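Local coordinates for phosphatidylinositol-specific phospholipase C (Listeria monocytogenes, PDB 2PLC), which belongs to the phosphatidylinositol-specific phospholipase C family and folds as a TIM-type barrel of parallel strands ringed by helices, at residues Thr2-Leu10 and Phe92-Thr100; Ala17-His25 and Arg250-Pro260. All blocks are in the same frame, centred on the assembly; numbering follows the deposited sequence.

Contact 1 of 2, residues Thr2-Leu10 and Phe92-Thr100; sequences TTKQWMSAL and FLKKNPKET
Glu-99 receives two successive backbone N-H groups of the N-terminal turn, those of Met-7 and Ser-8, at the end of the TIM-type barrel where strands 20-24 and 101-107 begin. It ends a type I turn, Asn-96 to Glu-99, in the alpha-to-beta connection that follows helix 82-95. Met-7 N lies 3.0 Å from Glu-99 OE1, on the syn lone pair, and Ser-8 N lies 2.9 Å from Glu-99 OE2, again on the syn side but well out of the carboxylate plane. The turn about the CB-CG bond (chi2 -57°) folds the carboxylate back to meet both donors. OE1 also forms a salt bridge with Arg-59, so the acid links the turn to the barrel, and the positive charge of Arg-59 probably favours the ionised carboxylate. Ser-8 OG donates to Gln-5 O at 2.6 Å.

The amides of Gln-5 and Asn-96 stand 87° apart. Gln-5 NE2 reaches an in-plane lone pair of Asn-96 OD1 at 2.9 Å, while Asn-96 ND2 donates to Phe-92 O at 3.0 Å and passes above the rim of the Phe-92 ring. Both ends of the Asn-96 amide are thereby engaged. Arg-149 NH1 binds Met-7 O and Lys-98 O, tying the two segments from outside. Thr-100 O, in contrast, is buried without a partner. Met-7 SD takes a weak hydrogen bond from Thr-100 N at 3.7 Å, and its methyl CE presses on Thr-100 CG2 at 3.5 Å.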
ATOM      1  N   THR A   2     -12.048  11.809 -11.933  1.00 62.22           N
ATOM      2  CA  THR A   2     -10.598  11.781 -12.091  1.00 58.31           C
ATOM      3  C   THR A   2      -9.933  10.867 -11.070  1.00 53.12           C
ATOM      4  O   THR A   2     -10.341  10.808  -9.907  1.00 51.71           O
ATOM      5  CB  THR A   2      -9.983  13.186 -11.943  1.00 63.07           C
ATOM      6  OG1 THR A   2     -10.403  13.764 -10.698  1.00 62.79           O
ATOM      7  CG2 THR A   2     -10.400  14.084 -13.098  1.00 63.60           C
ATOM      8  N   THR A   3      -8.894  10.169 -11.516  1.00 44.32           N
ATOM      9  CA  THR A   3      -8.139   9.265 -10.654  1.00 36.08           C
ATOM     10  C   THR A   3      -7.425  10.058  -9.564  1.00 33.18           C
ATOM     11  O   THR A   3      -7.060   9.514  -8.522  1.00 37.54           O
ATOM     12  CB  THR A   3      -7.086   8.482 -11.461  1.00 28.10           C
ATOM     13  OG1 THR A   3      -6.241   9.403 -12.163  1.00 30.88           O
ATOM     14  CG2 THR A   3      -7.758   7.554 -12.459  1.00 23.46           C
ATOM     15  N   LYS A   4      -7.241  11.352  -9.803  1.00 33.18           N
ATOM     16  CA  LYS A   4      -6.566  12.226  -8.849  1.00 33.17           C
ATOM     17  C   LYS A   4      -7.398  12.476  -7.583  1.00 31.94           C
ATOM     18  O   LYS A   4      -6.846  12.743  -6.514  1.00 33.26           O
ATOM     19  CB  LYS A   4      -6.207  13.547  -9.530  1.00 37.53           C
ATOM     20  CG  LYS A   4      -5.306  14.451  -8.717  1.00 48.97           C
ATOM     21  CD  LYS A   4      -4.783  15.601  -9.561  1.00 60.71           C
ATOM     22  CE  LYS A   4      -5.909  16.498 -10.055  1.00 63.52           C
ATOM     23  NZ  LYS A   4      -5.403  17.560 -10.972  1.00 68.23           N
ATOM     24  N   GLN A   5      -8.721  12.363  -7.705  1.00 34.53           N
ATOM     25  CA  GLN A   5      -9.621  12.578  -6.572  1.00 33.15           C
ATOM     26  C   GLN A   5     -10.790  11.602  -6.574  1.00 29.45           C
ATOM     27  O   GLN A   5     -11.918  11.987  -6.279  1.00 32.26           O
ATOM     28  CB  GLN A   5     -10.167  14.010  -6.593  1.00 37.57           C
ATOM     29  CG  GLN A   5      -9.100  15.092  -6.550  1.00 50.26           C
ATOM     30  CD  GLN A   5      -9.676  16.483  -6.390  1.00 54.30           C
ATOM     31  OE1 GLN A   5     -10.795  16.760  -6.824  1.00 55.06           O
ATOM     32  NE2 GLN A   5      -8.912  17.369  -5.755  1.00 55.71           N
ATOM     33  N   TRP A   6     -10.519  10.333  -6.868  1.00 28.84           N
ATOM     34  CA  TRP A   6     -11.580   9.328  -6.920  1.00 22.78           C
ATOM     35  C   TRP A   6     -12.262   9.015  -5.592  1.00 26.05           C
ATOM     36  O   TRP A   6     -13.471   8.788  -5.566  1.00 31.17           O
ATOM     37  CB  TRP A   6     -11.094   8.038  -7.591  1.00 23.14           C
ATOM     38  CG  TRP A   6     -10.058   7.235  -6.824  1.00 24.34           C
ATOM     39  CD1 TRP A   6      -8.698   7.396  -6.859  1.00 25.78           C
ATOM     40  CD2 TRP A   6     -10.301   6.086  -5.995  1.00 25.87           C
ATOM     41  NE1 TRP A   6      -8.081   6.413  -6.117  1.00 19.63           N
ATOM     42  CE2 TRP A   6      -9.039   5.597  -5.576  1.00 23.36           C
ATOM     43  CE3 TRP A   6     -11.460   5.420  -5.570  1.00 21.57           C
ATOM     44  CZ2 TRP A   6      -8.908   4.473  -4.755  1.00 21.37           C
ATOM     45  CZ3 TRP A   6     -11.329   4.303  -4.755  1.00 21.47           C
ATOM     46  CH2 TRP A   6     -10.060   3.839  -4.356  1.00 22.24           C
ATOM     47  N   MET A   7     -11.510   9.027  -4.492  1.00 23.57           N
ATOM     48  CA  MET A   7     -12.085   8.727  -3.177  1.00 28.18           C
ATOM     49  C   MET A   7     -13.013   9.816  -2.642  1.00 29.32           C
ATOM     50  O   MET A   7     -13.889   9.541  -1.825  1.00 30.39           O
ATOM     51  CB  MET A   7     -10.988   8.443  -2.146  1.00 25.12           C
ATOM     52  CG  MET A   7     -10.121   7.242  -2.478  1.00 21.28           C
ATOM     53  SD  MET A   7      -8.964   6.879  -1.173  1.00 23.53           S
ATOM     54  CE  MET A   7      -9.520   5.290  -0.646  1.00 25.45           C
ATOM     55  N   SER A   8     -12.815  11.048  -3.098  1.00 33.94           N
ATOM     56  CA  SER A   8     -13.638  12.170  -2.658  1.00 34.10           C
ATOM     57  C   SER A   8     -15.090  11.989  -3.094  1.00 32.90           C
ATOM     58  O   SER A   8     -16.004  12.512  -2.459  1.00 41.44           O
ATOM     59  CB  SER A   8     -13.097  13.479  -3.231  1.00 31.36           C
ATOM     60  OG  SER A   8     -13.231  13.511  -4.638  1.00 38.76           O
ATOM     61  N   ALA A   9     -15.289  11.239  -4.175  1.00 31.53           N
ATOM     62  CA  ALA A   9     -16.618  10.977  -4.717  1.00 32.34           C
ATOM     63  C   ALA A   9     -17.342   9.807  -4.036  1.00 36.30           C
ATOM     64  O   ALA A   9     -18.430   9.409  -4.458  1.00 43.31           O
ATOM     65  CB  ALA A   9     -16.527  10.743  -6.218  1.00 28.18           C
ATOM     66  N   LEU A  10     -16.735   9.260  -2.986  1.00 35.31           N
ATOM     67  CA  LEU A  10     -17.324   8.147  -2.251  1.00 33.68           C
ATOM     68  C   LEU A  10     -17.998   8.669  -0.989  1.00 36.96           C
ATOM     69  O   LEU A  10     -17.653   9.743  -0.494  1.00 37.24           O
ATOM     70  CB  LEU A  10     -16.251   7.113  -1.886  1.00 32.93           C
ATOM     71  CG  LEU A  10     -15.624   6.270  -3.003  1.00 29.92           C
ATOM     72  CD1 LEU A  10     -14.502   5.418  -2.432  1.00 20.77           C
ATOM     73  CD2 LEU A  10     -16.678   5.396  -3.664  1.00 27.20           C
ATOM     74  N   PHE A  92       0.313  16.064  -1.574  1.00 27.15           N
ATOM     75  CA  PHE A  92      -0.775  15.492  -2.356  1.00 21.45           C
ATOM     76  C   PHE A  92      -2.084  15.577  -1.581  1.00 19.55           C
ATOM     77  O   PHE A  92      -3.121  15.938  -2.136  1.00 24.23           O
ATOM     78  CB  PHE A  92      -0.482  14.034  -2.705  1.00 19.99           C
ATOM     79  CG  PHE A  92      -1.596  13.362  -3.450  1.00 21.74           C
ATOM     80  CD1 PHE A  92      -1.768  13.584  -4.808  1.00 18.18           C
ATOM     81  CD2 PHE A  92      -2.497  12.535  -2.788  1.00 23.21           C
ATOM     82  CE1 PHE A  92      -2.820  12.998  -5.499  1.00 19.42           C
ATOM     83  CE2 PHE A  92      -3.558  11.942  -3.470  1.00 17.38           C
ATOM     84  CZ  PHE A  92      -3.718  12.176  -4.828  1.00 18.28           C
ATOM     85  N   LEU A  93      -2.032  15.206  -0.304  1.00 23.10           N
ATOM     86  CA  LEU A  93      -3.209  15.242   0.560  1.00 24.09           C
ATOM     87  C   LEU A  93      -3.690  16.661   0.836  1.00 29.78           C
ATOM     88  O   LEU A  93      -4.848  16.870   1.207  1.00 33.30           O
ATOM     89  CB  LEU A  93      -2.918  14.537   1.880  1.00 19.40           C
ATOM     90  CG  LEU A  93      -2.775  13.026   1.767  1.00 17.47           C
ATOM     91  CD1 LEU A  93      -2.352  12.446   3.097  1.00 14.74           C
ATOM     92  CD2 LEU A  93      -4.093  12.431   1.297  1.00 16.84           C
ATOM     93  N   LYS A  94      -2.790  17.627   0.672  1.00 31.53           N
ATOM     94  CA  LYS A  94      -3.098  19.035   0.887  1.00 29.05           C
ATOM     95  C   LYS A  94      -3.854  19.564  -0.328  1.00 33.07           C
ATOM     96  O   LYS A  94      -4.801  20.339  -0.201  1.00 38.48           O
ATOM     97  CB  LYS A  94      -1.800  19.824   1.086  1.00 36.61           C
ATOM     98  CG  LYS A  94      -1.991  21.297   1.415  1.00 52.90           C
ATOM     99  CD  LYS A  94      -0.661  22.043   1.520  1.00 61.77           C
ATOM    100  CE  LYS A  94       0.187  21.543   2.687  1.00 71.02           C
ATOM    101  NZ  LYS A  94       1.443  22.338   2.857  1.00 70.84           N
ATOM    102  N   LYS A  95      -3.442  19.101  -1.503  1.00 33.10           N
ATOM    103  CA  LYS A  95      -4.035  19.507  -2.772  1.00 31.82           C
ATOM    104  C   LYS A  95      -5.377  18.796  -3.020  1.00 33.18           C
ATOM    105  O   LYS A  95      -6.303  19.375  -3.590  1.00 40.41           O
ATOM    106  CB  LYS A  95      -3.051  19.195  -3.901  1.00 40.09           C
ATOM    107  CG  LYS A  95      -3.126  20.124  -5.103  1.00 55.80           C
ATOM    108  CD  LYS A  95      -2.977  19.342  -6.403  1.00 63.36           C
ATOM    109  CE  LYS A  95      -1.781  18.407  -6.356  1.00 66.48           C
ATOM    110  NZ  LYS A  95      -2.079  17.132  -7.070  1.00 64.71           N
ATOM    111  N   ASN A  96      -5.464  17.537  -2.595  1.00 31.15           N
ATOM    112  CA  ASN A  96      -6.672  16.723  -2.747  1.00 31.50           C
ATOM    113  C   ASN A  96      -7.007  16.207  -1.347  1.00 29.41           C
ATOM    114  O   ASN A  96      -6.780  15.039  -1.035  1.00 27.07           O
ATOM    115  CB  ASN A  96      -6.387  15.552  -3.688  1.00 27.41           C
ATOM    116  CG  ASN A  96      -5.616  15.978  -4.916  1.00 25.30           C
ATOM    117  OD1 ASN A  96      -6.191  16.458  -5.891  1.00 27.05           O
ATOM    118  ND2 ASN A  96      -4.296  15.832  -4.864  1.00 31.37           N
ATOM    119  N   PRO A  97      -7.593  17.077  -0.502  1.00 28.87           N
ATOM    120  CA  PRO A  97      -7.989  16.835   0.889  1.00 33.15           C
ATOM    121  C   PRO A  97      -9.042  15.781   1.243  1.00 33.66           C
ATOM    122  O   PRO A  97      -9.272  15.530   2.426  1.00 32.08           O
ATOM    123  CB  PRO A  97      -8.400  18.226   1.360  1.00 29.21           C
ATOM    124  CG  PRO A  97      -9.018  18.798   0.140  1.00 29.91           C
ATOM    125  CD  PRO A  97      -8.031  18.419  -0.930  1.00 26.02           C
ATOM    126  N   LYS A  98      -9.689  15.173   0.253  1.00 31.83           N
ATOM    127  CA  LYS A  98     -10.695  14.156   0.557  1.00 38.85           C
ATOM    128  C   LYS A  98     -10.177  12.732   0.372  1.00 35.98           C
ATOM    129  O   LYS A  98     -10.848  11.771   0.743  1.00 40.85           O
ATOM    130  CB  LYS A  98     -11.965  14.374  -0.271  1.00 44.01           C
ATOM    131  CG  LYS A  98     -12.783  15.604   0.121  1.00 52.41           C
ATOM    132  CD  LYS A  98     -13.340  15.481   1.532  1.00 59.40           C
ATOM    133  CE  LYS A  98     -14.159  16.703   1.917  1.00 67.70           C
ATOM    134  NZ  LYS A  98     -14.695  16.591   3.302  1.00 67.18           N
ATOM    135  N   GLU A  99      -8.974  12.609  -0.186  1.00 30.45           N
ATOM    136  CA  GLU A  99      -8.355  11.308  -0.420  1.00 24.76           C
ATOM    137  C   GLU A  99      -7.698  10.792   0.851  1.00 21.52           C
ATOM    138  O   GLU A  99      -7.451  11.551   1.781  1.00 24.60           O
ATOM    139  CB  GLU A  99      -7.293  11.408  -1.518  1.00 21.99           C
ATOM    140  CG  GLU A  99      -7.776  12.004  -2.824  1.00 19.55           C
ATOM    141  CD  GLU A  99      -8.949  11.258  -3.413  1.00 18.25           C
ATOM    142  OE1 GLU A  99      -8.784  10.084  -3.792  1.00 22.17           O
ATOM    143  OE2 GLU A  99     -10.037  11.853  -3.511  1.00 28.61           O
ATOM    144  N   THR A 100      -7.450   9.487   0.890  1.00 24.34           N
ATOM    145  CA  THR A 100      -6.799   8.851   2.029  1.00 20.29           C
ATOM    146  C   THR A 100      -5.751   7.886   1.499  1.00 23.37           C
ATOM    147  O   THR A 100      -5.938   7.250   0.460  1.00 25.26           O
ATOM    148  CB  THR A 100      -7.794   8.099   2.957  1.00 23.09           C
ATOM    149  OG1 THR A 100      -7.061   7.296   3.898  1.00 27.52           O
ATOM    150  CG2 THR A 100      -8.723   7.212   2.163  1.00 34.89           C
TER

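Contact 2 of 2, residues Ala17-His25 and Arg250-Pro260; sequences AALSIPGTH and RGLGILIMDFP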
ATOM      1  N   ALA A  17     -12.780  -1.085   4.499  1.00 27.45           N
ATOM      2  CA  ALA A  17     -12.764  -2.511   4.150  1.00 23.59           C
ATOM      3  C   ALA A  17     -13.755  -2.878   3.049  1.00 23.04           C
ATOM      4  O   ALA A  17     -13.666  -3.950   2.450  1.00 26.22           O
ATOM      5  CB  ALA A  17     -13.018  -3.354   5.381  1.00 22.79           C
ATOM      6  N   ALA A  18     -14.696  -1.980   2.786  1.00 24.32           N
ATOM      7  CA  ALA A  18     -15.705  -2.192   1.758  1.00 24.93           C
ATOM      8  C   ALA A  18     -15.260  -1.679   0.386  1.00 26.10           C
ATOM      9  O   ALA A  18     -16.061  -1.628  -0.550  1.00 23.95           O
ATOM     10  CB  ALA A  18     -16.995  -1.507   2.165  1.00 30.66           C
ATOM     11  N   LEU A  19     -13.980  -1.338   0.254  1.00 22.64           N
ATOM     12  CA  LEU A  19     -13.461  -0.801  -1.005  1.00 22.64           C
ATOM     13  C   LEU A  19     -12.497  -1.694  -1.775  1.00 20.94           C
ATOM     14  O   LEU A  19     -11.930  -2.646  -1.235  1.00 21.62           O
ATOM     15  CB  LEU A  19     -12.749   0.532  -0.750  1.00 16.12           C
ATOM     16  CG  LEU A  19     -13.503   1.706  -0.134  1.00 19.94           C
ATOM     17  CD1 LEU A  19     -12.527   2.833   0.156  1.00 23.94           C
ATOM     18  CD2 LEU A  19     -14.590   2.170  -1.072  1.00 25.48           C
ATOM     19  N   SER A  20     -12.328  -1.360  -3.051  1.00 18.29           N
ATOM     20  CA  SER A  20     -11.390  -2.023  -3.948  1.00 22.87           C
ATOM     21  C   SER A  20     -10.327  -0.938  -4.148  1.00 24.08           C
ATOM     22  O   SER A  20     -10.583   0.100  -4.763  1.00 17.75           O
ATOM     23  CB  SER A  20     -12.057  -2.373  -5.275  1.00 21.70           C
ATOM     24  OG  SER A  20     -13.095  -3.309  -5.067  1.00 26.58           O
ATOM     25  N   ILE A  21      -9.146  -1.161  -3.586  1.00 20.77           N
ATOM     26  CA  ILE A  21      -8.083  -0.166  -3.657  1.00 20.53           C
ATOM     27  C   ILE A  21      -6.838  -0.617  -4.409  1.00 16.40           C
ATOM     28  O   ILE A  21      -6.336  -1.712  -4.170  1.00 13.87           O
ATOM     29  CB  ILE A  21      -7.661   0.234  -2.225  1.00 23.09           C
ATOM     30  CG1 ILE A  21      -8.893   0.681  -1.428  1.00 19.18           C
ATOM     31  CG2 ILE A  21      -6.602   1.328  -2.261  1.00 16.80           C
ATOM     32  CD1 ILE A  21      -8.653   0.815   0.056  1.00 19.01           C
ATOM     33  N   PRO A  22      -6.346   0.215  -5.349  1.00 16.86           N
ATOM     34  CA  PRO A  22      -5.144  -0.083  -6.143  1.00 12.78           C
ATOM     35  C   PRO A  22      -3.934   0.305  -5.294  1.00 15.01           C
ATOM     36  O   PRO A  22      -3.928   1.374  -4.673  1.00 17.99           O
ATOM     37  CB  PRO A  22      -5.254   0.879  -7.336  1.00 10.76           C
ATOM     38  CG  PRO A  22      -6.656   1.448  -7.263  1.00 17.80           C
ATOM     39  CD  PRO A  22      -6.959   1.474  -5.801  1.00 13.69           C
ATOM     40  N   GLY A  23      -2.917  -0.549  -5.265  1.00 11.69           N
ATOM     41  CA  GLY A  23      -1.724  -0.249  -4.491  1.00 11.86           C
ATOM     42  C   GLY A  23      -0.484  -0.686  -5.237  1.00  8.34           C
ATOM     43  O   GLY A  23      -0.584  -1.393  -6.235  1.00 13.52           O
ATOM     44  N   THR A  24       0.683  -0.262  -4.768  1.00  9.53           N
ATOM     45  CA  THR A  24       1.940  -0.637  -5.403  1.00  7.63           C
ATOM     46  C   THR A  24       2.861  -1.356  -4.417  1.00 13.47           C
ATOM     47  O   THR A  24       2.903  -1.027  -3.224  1.00  7.61           O
ATOM     48  CB  THR A  24       2.687   0.590  -5.944  1.00 14.27           C
ATOM     49  OG1 THR A  24       2.735   1.597  -4.927  1.00 16.66           O
ATOM     50  CG2 THR A  24       2.009   1.141  -7.182  1.00 10.90           C
ATOM     51  N   HIS A  25       3.565  -2.367  -4.917  1.00 12.75           N
ATOM     52  CA  HIS A  25       4.507  -3.131  -4.111  1.00 10.27           C
ATOM     53  C   HIS A  25       5.864  -2.459  -4.280  1.00 15.55           C
ATOM     54  O   HIS A  25       6.245  -2.109  -5.399  1.00 13.44           O
ATOM     55  CB  HIS A  25       4.562  -4.583  -4.599  1.00 10.98           C
ATOM     56  CG  HIS A  25       5.734  -5.356  -4.083  1.00 16.62           C
ATOM     57  ND1 HIS A  25       6.719  -5.852  -4.910  1.00 20.92           N
ATOM     58  CD2 HIS A  25       6.081  -5.720  -2.826  1.00 17.82           C
ATOM     59  CE1 HIS A  25       7.620  -6.489  -4.186  1.00 21.05           C
ATOM     60  NE2 HIS A  25       7.257  -6.424  -2.918  1.00 18.53           N
ATOM     61  N   ARG A 250     -18.474  -5.953  -5.390  1.00 32.46           N
ATOM     62  CA  ARG A 250     -17.550  -4.896  -4.974  1.00 32.17           C
ATOM     63  C   ARG A 250     -16.747  -5.247  -3.719  1.00 33.67           C
ATOM     64  O   ARG A 250     -16.916  -6.320  -3.133  1.00 36.97           O
ATOM     65  CB  ARG A 250     -18.314  -3.599  -4.693  1.00 33.91           C
ATOM     66  CG  ARG A 250     -18.959  -2.928  -5.886  1.00 42.33           C
ATOM     67  CD  ARG A 250     -20.314  -3.507  -6.206  1.00 51.59           C
ATOM     68  NE  ARG A 250     -21.219  -2.485  -6.724  1.00 64.99           N
ATOM     69  CZ  ARG A 250     -21.488  -2.290  -8.012  1.00 72.07           C
ATOM     70  NH1 ARG A 250     -20.925  -3.049  -8.944  1.00 73.66           N
ATOM     71  NH2 ARG A 250     -22.326  -1.327  -8.371  1.00 79.64           N
ATOM     72  N   GLY A 251     -15.886  -4.313  -3.308  1.00 32.29           N
ATOM     73  CA  GLY A 251     -15.074  -4.482  -2.109  1.00 33.57           C
ATOM     74  C   GLY A 251     -14.064  -5.611  -2.131  1.00 26.95           C
ATOM     75  O   GLY A 251     -13.992  -6.403  -1.195  1.00 32.47           O
ATOM     76  N   LEU A 252     -13.230  -5.624  -3.164  1.00 27.79           N
ATOM     77  CA  LEU A 252     -12.222  -6.660  -3.343  1.00 19.04           C
ATOM     78  C   LEU A 252     -10.962  -6.476  -2.502  1.00 16.59           C
ATOM     79  O   LEU A 252     -10.057  -7.304  -2.547  1.00 20.55           O
ATOM     80  CB  LEU A 252     -11.853  -6.755  -4.822  1.00 20.69           C
ATOM     81  CG  LEU A 252     -13.022  -6.896  -5.801  1.00 16.42           C
ATOM     82  CD1 LEU A 252     -12.491  -6.968  -7.218  1.00 25.16           C
ATOM     83  CD2 LEU A 252     -13.855  -8.126  -5.473  1.00 13.19           C
ATOM     84  N   GLY A 253     -10.907  -5.398  -1.729  1.00 19.94           N
ATOM     85  CA  GLY A 253      -9.741  -5.150  -0.898  1.00 17.23           C
ATOM     86  C   GLY A 253      -8.643  -4.417  -1.646  1.00 17.10           C
ATOM     87  O   GLY A 253      -8.879  -3.820  -2.694  1.00 19.22           O
ATOM     88  N   ILE A 254      -7.432  -4.489  -1.108  1.00 16.81           N
ATOM     89  CA  ILE A 254      -6.270  -3.826  -1.691  1.00 14.30           C
ATOM     90  C   ILE A 254      -5.481  -4.741  -2.624  1.00 11.01           C
ATOM     91  O   ILE A 254      -4.925  -5.756  -2.197  1.00 12.40           O
ATOM     92  CB  ILE A 254      -5.339  -3.299  -0.586  1.00 12.01           C
ATOM     93  CG1 ILE A 254      -6.149  -2.462   0.409  1.00 10.64           C
ATOM     94  CG2 ILE A 254      -4.230  -2.451  -1.198  1.00 12.45           C
ATOM     95  CD1 ILE A 254      -5.425  -2.148   1.678  1.00 14.55           C
ATOM     96  N   LEU A 255      -5.462  -4.379  -3.902  1.00  7.91           N
ATOM     97  CA  LEU A 255      -4.752  -5.132  -4.934  1.00 11.42           C
ATOM     98  C   LEU A 255      -3.401  -4.451  -5.139  1.00 14.48           C
ATOM     99  O   LEU A 255      -3.313  -3.374  -5.738  1.00 16.38           O
ATOM    100  CB  LEU A 255      -5.583  -5.168  -6.224  1.00 11.87           C
ATOM    101  CG  LEU A 255      -6.970  -5.822  -6.048  1.00 18.25           C
ATOM    102  CD1 LEU A 255      -7.767  -5.792  -7.340  1.00 12.59           C
ATOM    103  CD2 LEU A 255      -6.811  -7.259  -5.561  1.00 17.13           C
ATOM    104  N   ILE A 256      -2.362  -5.093  -4.612  1.00 13.23           N
ATOM    105  CA  ILE A 256      -0.992  -4.588  -4.625  1.00 11.37           C
ATOM    106  C   ILE A 256      -0.168  -5.116  -5.804  1.00 15.79           C
ATOM    107  O   ILE A 256       0.159  -6.303  -5.865  1.00 19.68           O
ATOM    108  CB  ILE A 256      -0.328  -4.925  -3.269  1.00 10.60           C
ATOM    109  CG1 ILE A 256      -1.310  -4.592  -2.132  1.00  6.58           C
ATOM    110  CG2 ILE A 256       0.933  -4.122  -3.083  1.00  7.99           C
ATOM    111  CD1 ILE A 256      -0.875  -5.063  -0.787  1.00 10.86           C
ATOM    112  N   MET A 257       0.242  -4.203  -6.686  1.00 15.99           N
ATOM    113  CA  MET A 257       0.959  -4.569  -7.901  1.00 13.71           C
ATOM    114  C   MET A 257       2.343  -3.980  -8.174  1.00 19.99           C
ATOM    115  O   MET A 257       2.763  -2.977  -7.580  1.00 16.71           O
ATOM    116  CB  MET A 257       0.085  -4.202  -9.109  1.00 15.35           C
ATOM    117  CG  MET A 257      -1.359  -4.651  -9.022  1.00 14.08           C
ATOM    118  SD  MET A 257      -2.414  -3.785 -10.178  1.00 22.55           S
ATOM    119  CE  MET A 257      -2.784  -2.293  -9.236  1.00 21.64           C
ATOM    120  N   ASP A 258       3.031  -4.639  -9.104  1.00 14.54           N
ATOM    121  CA  ASP A 258       4.328  -4.221  -9.622  1.00 14.78           C
ATOM    122  C   ASP A 258       3.946  -3.748 -11.020  1.00 17.46           C
ATOM    123  O   ASP A 258       3.054  -4.331 -11.643  1.00 18.61           O
ATOM    124  CB  ASP A 258       5.281  -5.402  -9.796  1.00 12.58           C
ATOM    125  CG  ASP A 258       5.926  -5.840  -8.508  1.00 16.86           C
ATOM    126  OD1 ASP A 258       6.022  -5.029  -7.562  1.00 18.97           O
ATOM    127  OD2 ASP A 258       6.364  -7.009  -8.458  1.00 17.89           O
ATOM    128  N   PHE A 259       4.579  -2.673 -11.485  1.00 20.58           N
ATOM    129  CA  PHE A 259       4.337  -2.117 -12.817  1.00 18.18           C
ATOM    130  C   PHE A 259       2.866  -1.993 -13.243  1.00 18.86           C
ATOM    131  O   PHE A 259       2.481  -2.467 -14.313  1.00 18.45           O
ATOM    132  CB  PHE A 259       5.097  -2.939 -13.870  1.00 16.22           C
ATOM    133  CG  PHE A 259       6.582  -2.976 -13.662  1.00 14.21           C
ATOM    134  CD1 PHE A 259       7.373  -1.899 -14.034  1.00 13.82           C
ATOM    135  CD2 PHE A 259       7.193  -4.102 -13.129  1.00  9.50           C
ATOM    136  CE1 PHE A 259       8.756  -1.946 -13.882  1.00 16.37           C
ATOM    137  CE2 PHE A 259       8.567  -4.161 -12.973  1.00 10.87           C
ATOM    138  CZ  PHE A 259       9.356  -3.081 -13.351  1.00 14.04           C
ATOM    139  N   PRO A 260       2.021  -1.359 -12.415  1.00 18.38           N
ATOM    140  CA  PRO A 260       0.621  -1.242 -12.827  1.00 20.80           C
ATOM    141  C   PRO A 260       0.438  -0.216 -13.932  1.00 22.22           C
ATOM    142  O   PRO A 260       1.099   0.820 -13.941  1.00 24.52           O
ATOM    143  CB  PRO A 260      -0.062  -0.777 -11.548  1.00 23.97           C
ATOM    144  CG  PRO A 260       1.001   0.069 -10.898  1.00 16.47           C
ATOM    145  CD  PRO A 260       2.225  -0.788 -11.073  1.00 15.16           C
TER
HETATM  146  O   HOH W   1     -16.506  -1.343  -3.423  1.00 48.37           O
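Residues 20-24 and 253-257 run as adjacent parallel strands, their axes approaching to 4.3 Å at an angle of 28°, with Ser-20 paired to Gly-253 and Thr-24 to Met-257. Hydrogen bonds pass both ways between the two strands. Ile-21 N donates to Gly-253 O, and Ile-21 O receives Leu-255 N at 2.8 Å; Gly-23 repeats the pattern with Leu-255 and Met-257, and His-25 N ends the series on Met-257 O.

At the entry to strand 253-257, Gly-251 just before it and Gly-253 as its first residue both have positive phi, and this irregular start presents Leu-252 N to the side chain of Ser-20. The nearly straight bond from Leu-252 N to Ser-20 OG measures 3.0 Å; the hydroxyl is also bonded to Asn-271. A water accepts weakly from Gly-251 N and donates to Ala-18 O.

On one face of the sheet Ile-21 and Ile-254 lie side by side, Ile-21 CB being 4.1 Å from Ile-254 CG1. Ile-254 and Ile-256 on this face touch Tyr-60 and Leu-214 of other strands, which identifies it as the barrel interior. Pro-22, Leu-255 and Met-257 occupy the other face and pack against Ile-268 of helix 262-269.

At the C-terminal ends His-25 has its ring carbon CG anti to the main-chain nitrogen (chi1 165°), which carries the imidazole alongside Asp-258. His-25 ND1 donates within the ring plane to the syn lone pair of Asp-258 OD1 at 2.9 Å, although ring and carboxylate are turned 47° apart.

Since strand 20-24 also bonds to Arg-59 and Tyr-60 at strand 60-65, the first strand is flanked by the second and the last: the closure of a TIM-type barrel, with a His-carboxylate pair at the C-terminal rim, where active sites of this fold lie.

Contact 2 is core and contact 1 partly buried, nearer the surface at the end where the strands start. The two abut directly: Trp-6 CZ2 lies 3.7 Å from Pro-22 CD, and Leu-10 CD1 lies 3.5 Å from Leu-19 CD2, so the N-terminal turn packs under the first strand. Arg-59 serves both, its side chain pairing with Glu-99 and its backbone with Pro-22. Their chemistry follows their place. Between 17-25 and 250-260 regular main-chain pairing dominates, with aliphatic faces and one His-carboxylate bond at the far rim; between 2-10 and 92-100 a carboxylate takes irregular backbone N-H groups and two side-chain amides pair with each other.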